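Local coordinates for DNA repair protein XRCC1 (Homo sapiens, PDB 3LQC), which scaffolds the assembly of DNA single-strand break repair complexes, binds poly-ADP-ribose and restrains PARP1 activity during base-excision repair, at residues E69-S74 against K129-Q134; E3-H8 against A38-I43. One frame throughout, in Å; residues are numbered along the deposited sequence.

Contact 1 (E69-S74 against K129-Q134); sequences EVLVGS and KIVCSQ. With NA (sodium ion), chain C; CO3 (carbonate ion), chain D.
Leu71 turns CG away from its own carbonyl carbon (chi1 -49°), which brings CD1 to 3.6 Å from Val131 CG2, the two side chains crossing at a slant. Lys129 starts on the same face as Leu71, but its chain bends at chi3 (-66°) and leads off to a carbonate ion, probably from the crystallisation liquor, where NZ gives a 2.7 Å hydrogen bond to O2; Ser44 and Arg7 bond the same ion. The extended chain of Glu69 runs alongside Val131, whose methyl CG2 packs against the carboxylate atom OE2. That oxygen is hydrogen-bonded to the backbone of the chain of another protein, so a buried acceptor is satisfied across the interface, and Leu71 and Val131 also pack on apolar side-chain atoms of that chain. The strands that carry this face run antiparallel. Glu69 with Val131 and Leu71 with Lys129 are hydrogen-bonded pairs, each closed by two bonds. In the first, Glu69 N lies 2.9 Å from Val131 O, and Val131 N returns a bond to Glu69 O. In the second, the bonds are Leu71 N to Lys129 O and Lys129 N to Leu71 O, both 2.8 Å. The non-hydrogen-bonded pair Val70 and Ile130 between them places its side chains together on the reverse face, Val70 CG2 4.1 Å from Ile130 CG1. Farther along, Ser74 O joins Ala76 and Gly78 in binding sodium just past the strand end. These are central neighbours in the mixed five-strand sheet of the XRCC1 N-terminal domain: strand 85-92 flanks 67-73, strand 42-49 flanks 125-133, and Ile130 packs onto Leu144 and Phe149 of strand 143-150 in the second sheet.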
# COMPACT_ATOMS: atom_id res chain seq x y z
N GLU A 69 -11.80 8.03 -7.10
CA GLU A 69 -12.46 6.76 -7.32
C GLU A 69 -13.66 6.97 -8.23
O GLU A 69 -14.34 7.99 -8.14
CB GLU A 69 -12.91 6.17 -5.99
CG GLU A 69 -13.61 4.82 -6.07
CD GLU A 69 -14.28 4.46 -4.76
OE1 GLU A 69 -14.50 3.26 -4.51
OE2 GLU A 69 -14.58 5.39 -3.99
N VAL A 70 -13.93 6.02 -9.12
CA VAL A 70 -15.11 6.11 -9.96
C VAL A 70 -16.00 4.91 -9.74
O VAL A 70 -15.56 3.77 -9.90
CB VAL A 70 -14.77 6.25 -11.47
CG1 VAL A 70 -16.05 6.30 -12.31
CG2 VAL A 70 -13.95 7.51 -11.70
N LEU A 71 -17.24 5.17 -9.36
CA LEU A 71 -18.22 4.11 -9.17
C LEU A 71 -19.38 4.31 -10.14
O LEU A 71 -19.62 5.42 -10.63
CB LEU A 71 -18.71 4.06 -7.72
CG LEU A 71 -17.62 4.08 -6.64
CD1 LEU A 71 -17.33 5.50 -6.20
CD2 LEU A 71 -18.01 3.20 -5.44
N VAL A 72 -20.10 3.24 -10.42
CA VAL A 72 -21.21 3.30 -11.36
C VAL A 72 -22.43 2.68 -10.74
O VAL A 72 -22.33 1.85 -9.85
CB VAL A 72 -20.88 2.56 -12.66
CG1 VAL A 72 -20.03 3.45 -13.56
CG2 VAL A 72 -20.18 1.25 -12.35
N GLY A 73 -23.60 3.10 -11.21
CA GLY A 73 -24.84 2.59 -10.67
C GLY A 73 -25.93 2.54 -11.72
O GLY A 73 -25.81 3.15 -12.78
N SER A 74 -26.99 1.81 -11.42
CA SER A 74 -28.09 1.64 -12.34
C SER A 74 -29.33 2.15 -11.64
O SER A 74 -29.73 1.60 -10.63
CB SER A 74 -28.23 0.16 -12.69
OG SER A 74 -28.82 -0.01 -13.96
N LYS A 129 -20.43 8.08 -10.31
CA LYS A 129 -20.01 8.80 -9.12
C LYS A 129 -18.50 8.91 -9.11
O LYS A 129 -17.79 7.89 -9.11
CB LYS A 129 -20.52 8.08 -7.86
CG LYS A 129 -20.05 8.71 -6.57
CD LYS A 129 -20.60 7.96 -5.37
CE LYS A 129 -22.10 8.07 -5.28
NZ LYS A 129 -22.60 7.69 -3.93
N ILE A 130 -18.00 10.14 -9.10
CA ILE A 130 -16.56 10.38 -9.02
C ILE A 130 -16.22 10.92 -7.62
O ILE A 130 -16.72 11.97 -7.23
CB ILE A 130 -16.08 11.37 -10.09
CG1 ILE A 130 -16.36 10.82 -11.49
CG2 ILE A 130 -14.61 11.65 -9.94
CD1 ILE A 130 -17.74 11.15 -12.02
N VAL A 131 -15.41 10.19 -6.87
CA VAL A 131 -15.09 10.59 -5.51
C VAL A 131 -13.66 11.10 -5.39
O VAL A 131 -12.71 10.40 -5.73
CB VAL A 131 -15.30 9.43 -4.51
CG1 VAL A 131 -15.20 9.94 -3.07
CG2 VAL A 131 -16.64 8.77 -4.75
N CYS A 132 -13.52 12.33 -4.91
CA CYS A 132 -12.20 12.93 -4.72
C CYS A 132 -11.88 13.02 -3.23
O CYS A 132 -12.63 13.61 -2.46
CB CYS A 132 -12.16 14.32 -5.34
SG CYS A 132 -12.42 14.36 -7.12
N SER A 133 -10.77 12.43 -2.83
CA SER A 133 -10.39 12.45 -1.43
C SER A 133 -9.10 13.23 -1.24
O SER A 133 -8.14 13.03 -1.99
CB SER A 133 -10.24 11.04 -0.88
OG SER A 133 -11.49 10.41 -0.77
N GLN A 134 -9.09 14.11 -0.25
CA GLN A 134 -7.91 14.91 0.03
C GLN A 134 -7.87 15.27 1.51
O GLN A 134 -8.15 16.40 1.89
CB GLN A 134 -7.90 16.18 -0.83
CG GLN A 134 -6.68 17.07 -0.64
CD GLN A 134 -5.38 16.29 -0.49
OE1 GLN A 134 -5.08 15.77 0.59
NE2 GLN A 134 -4.61 16.21 -1.56
NA NA C . -30.57 -0.87 -9.53
C CO3 D . -20.90 9.52 -1.73
O1 CO3 D . -21.06 10.34 -2.74
O2 CO3 D . -21.77 8.58 -1.53

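Contact 2 (E3-H8 against A38-I43); sequences EIRLRH and AGEKTI. With CO3 (carbonate ion), chain D.
Glu40 OE2 comes to the edge of the Arg5 guanidinium, near its plane, while Leu6 lies over one face. Guanidinium and carboxylate planes stand 85° apart, so this salt bridge is not the flat, two-pronged kind: Arg5 NH2 meets Glu40 OE2 at 2.8 Å from above the carboxylate plane, and NH1 to OE1 is only a weak bond. Arg5 NE also reaches back weakly to Glu3 OE2, completing a three-residue network. A glutamine in place of Glu40 would probably leave the Arg5 guanidinium without its carboxylate mate from segment 38-43. Leu6 points its side chain toward segment 38-43; in the conformer described, CD1 lies by Thr42 O. Leu6 O receives a CH contact from Ile43 CA at 3.4 Å. The Arg7 guanidinium has the Glu3-Ile4 peptide over one face and the carbonate at its edge; Arg7 NE bonds O1 at 2.9 Å, almost straight at 177°, and NH2 bonds O2 and forms a salt bridge with Glu81. The 3-10 turn 4-6 leads into strand 7-12, outermost of the sheet within this chain and parallel to strand 42-49, with Ile43 packed on Tyr30, Trp33 and Arg34 of helix 28-36, part of the connection between the two strands.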
# COMPACT_ATOMS: atom_id res chain seq x y z
N GLU A 3 -21.48 10.71 1.04
CA GLU A 3 -22.69 11.00 1.79
C GLU A 3 -23.32 12.20 1.11
O GLU A 3 -22.64 12.95 0.42
CB GLU A 3 -22.40 11.27 3.26
CG GLU A 3 -21.19 12.17 3.54
CD GLU A 3 -21.15 12.61 4.99
OE1 GLU A 3 -20.08 12.54 5.63
OE2 GLU A 3 -22.20 13.04 5.50
N ILE A 4 -24.63 12.37 1.27
CA ILE A 4 -25.36 13.32 0.44
C ILE A 4 -24.83 14.76 0.49
O ILE A 4 -24.80 15.46 -0.52
CB ILE A 4 -26.88 13.28 0.73
CG1 ILE A 4 -27.64 14.15 -0.27
CG2 ILE A 4 -27.16 13.72 2.14
CD1 ILE A 4 -27.28 13.89 -1.71
N ARG A 5 -24.39 15.19 1.67
CA ARG A 5 -23.93 16.57 1.86
C ARG A 5 -22.56 16.81 1.23
O ARG A 5 -22.13 17.96 1.10
CB ARG A 5 -23.91 16.93 3.34
CG ARG A 5 -22.86 16.20 4.12
CD ARG A 5 -22.67 16.79 5.51
NE ARG A 5 -21.41 16.34 6.08
CZ ARG A 5 -20.30 17.08 6.13
NH1 ARG A 5 -20.31 18.33 5.67
NH2 ARG A 5 -19.20 16.57 6.64
N LEU A 6 -21.88 15.74 0.84
CA LEU A 6 -20.58 15.83 0.18
C LEU A 6 -20.70 15.47 -1.29
O LEU A 6 -19.70 15.33 -1.99
CB LEU A 6 -19.57 14.92 0.87
CG LEU A 6 -19.31 15.39 2.30
CD1 LEU A 6 -18.30 14.51 3.01
CD2 LEU A 6 -18.85 16.85 2.24
N ARG A 7 -21.93 15.33 -1.76
CA ARG A 7 -22.18 14.84 -3.10
C ARG A 7 -22.92 15.88 -3.93
O ARG A 7 -23.98 16.34 -3.55
CB ARG A 7 -23.00 13.56 -3.01
CG ARG A 7 -23.40 12.97 -4.32
CD ARG A 7 -24.38 11.84 -4.07
NE ARG A 7 -23.93 10.96 -3.00
CZ ARG A 7 -24.73 10.42 -2.09
NH1 ARG A 7 -26.04 10.68 -2.11
NH2 ARG A 7 -24.23 9.64 -1.14
N HIS A 8 -22.34 16.26 -5.07
CA HIS A 8 -23.00 17.14 -6.02
C HIS A 8 -23.61 16.31 -7.15
O HIS A 8 -22.90 15.78 -8.00
CB HIS A 8 -22.01 18.15 -6.59
CG HIS A 8 -22.66 19.34 -7.23
ND1 HIS A 8 -22.49 19.66 -8.55
CD2 HIS A 8 -23.48 20.29 -6.71
CE1 HIS A 8 -23.17 20.75 -8.83
NE2 HIS A 8 -23.78 21.16 -7.74
N ALA A 38 -15.64 23.84 1.31
CA ALA A 38 -14.24 24.01 1.70
C ALA A 38 -14.01 23.43 3.09
O ALA A 38 -14.86 23.57 3.98
CB ALA A 38 -13.86 25.48 1.67
N GLY A 39 -12.86 22.79 3.29
CA GLY A 39 -12.52 22.23 4.59
C GLY A 39 -12.91 20.78 4.73
O GLY A 39 -12.66 20.15 5.75
N GLU A 40 -13.52 20.24 3.68
CA GLU A 40 -13.99 18.87 3.67
C GLU A 40 -12.96 17.90 3.09
O GLU A 40 -12.33 18.18 2.07
CB GLU A 40 -15.28 18.79 2.87
CG GLU A 40 -16.31 17.90 3.49
CD GLU A 40 -16.85 18.45 4.79
OE1 GLU A 40 -17.30 19.62 4.81
OE2 GLU A 40 -16.83 17.72 5.79
N LYS A 41 -12.80 16.75 3.74
CA LYS A 41 -11.79 15.75 3.38
C LYS A 41 -12.13 14.98 2.10
O LYS A 41 -11.24 14.43 1.44
CB LYS A 41 -11.60 14.74 4.52
CG LYS A 41 -10.87 15.30 5.73
CD LYS A 41 -11.05 14.40 6.94
CE LYS A 41 -10.38 15.01 8.17
NZ LYS A 41 -10.76 14.31 9.43
N THR A 42 -13.41 14.92 1.76
CA THR A 42 -13.81 14.23 0.54
C THR A 42 -15.07 14.82 -0.05
O THR A 42 -15.96 15.26 0.67
CB THR A 42 -14.00 12.71 0.78
OG1 THR A 42 -14.77 12.16 -0.29
CG2 THR A 42 -14.73 12.45 2.07
N ILE A 43 -15.14 14.85 -1.38
CA ILE A 43 -16.35 15.28 -2.07
C ILE A 43 -16.58 14.36 -3.26
O ILE A 43 -15.63 13.78 -3.78
CB ILE A 43 -16.24 16.72 -2.61
CG1 ILE A 43 -15.06 16.83 -3.57
CG2 ILE A 43 -16.12 17.73 -1.47
CD1 ILE A 43 -15.24 17.86 -4.62
C CO3 D . -20.90 9.52 -1.73
O1 CO3 D . -21.06 10.34 -2.74
O2 CO3 D . -21.77 8.58 -1.53

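How the contacts relate
Contact 1 lies in the core, where every touching residue is buried; contact 2 sits nearer the surface, about 12 Å away between centres. Both belong to one mixed sheet, joined where strands 125-133 and 42-49 run side by side: Cys132 N lies 2.8 Å from Ile43 O, a probable hydrogen bond, and Gln134 N and Lys41 O make a second probable bond. Chemistry follows position. The central pair relies on regular backbone ladder bonds and apolar side chains, whereas contact 2 combines a salt-bridge network on its more exposed side with the packing of one buried leucine. Both contacts reach one carbonate, probably from the crystallisation liquor.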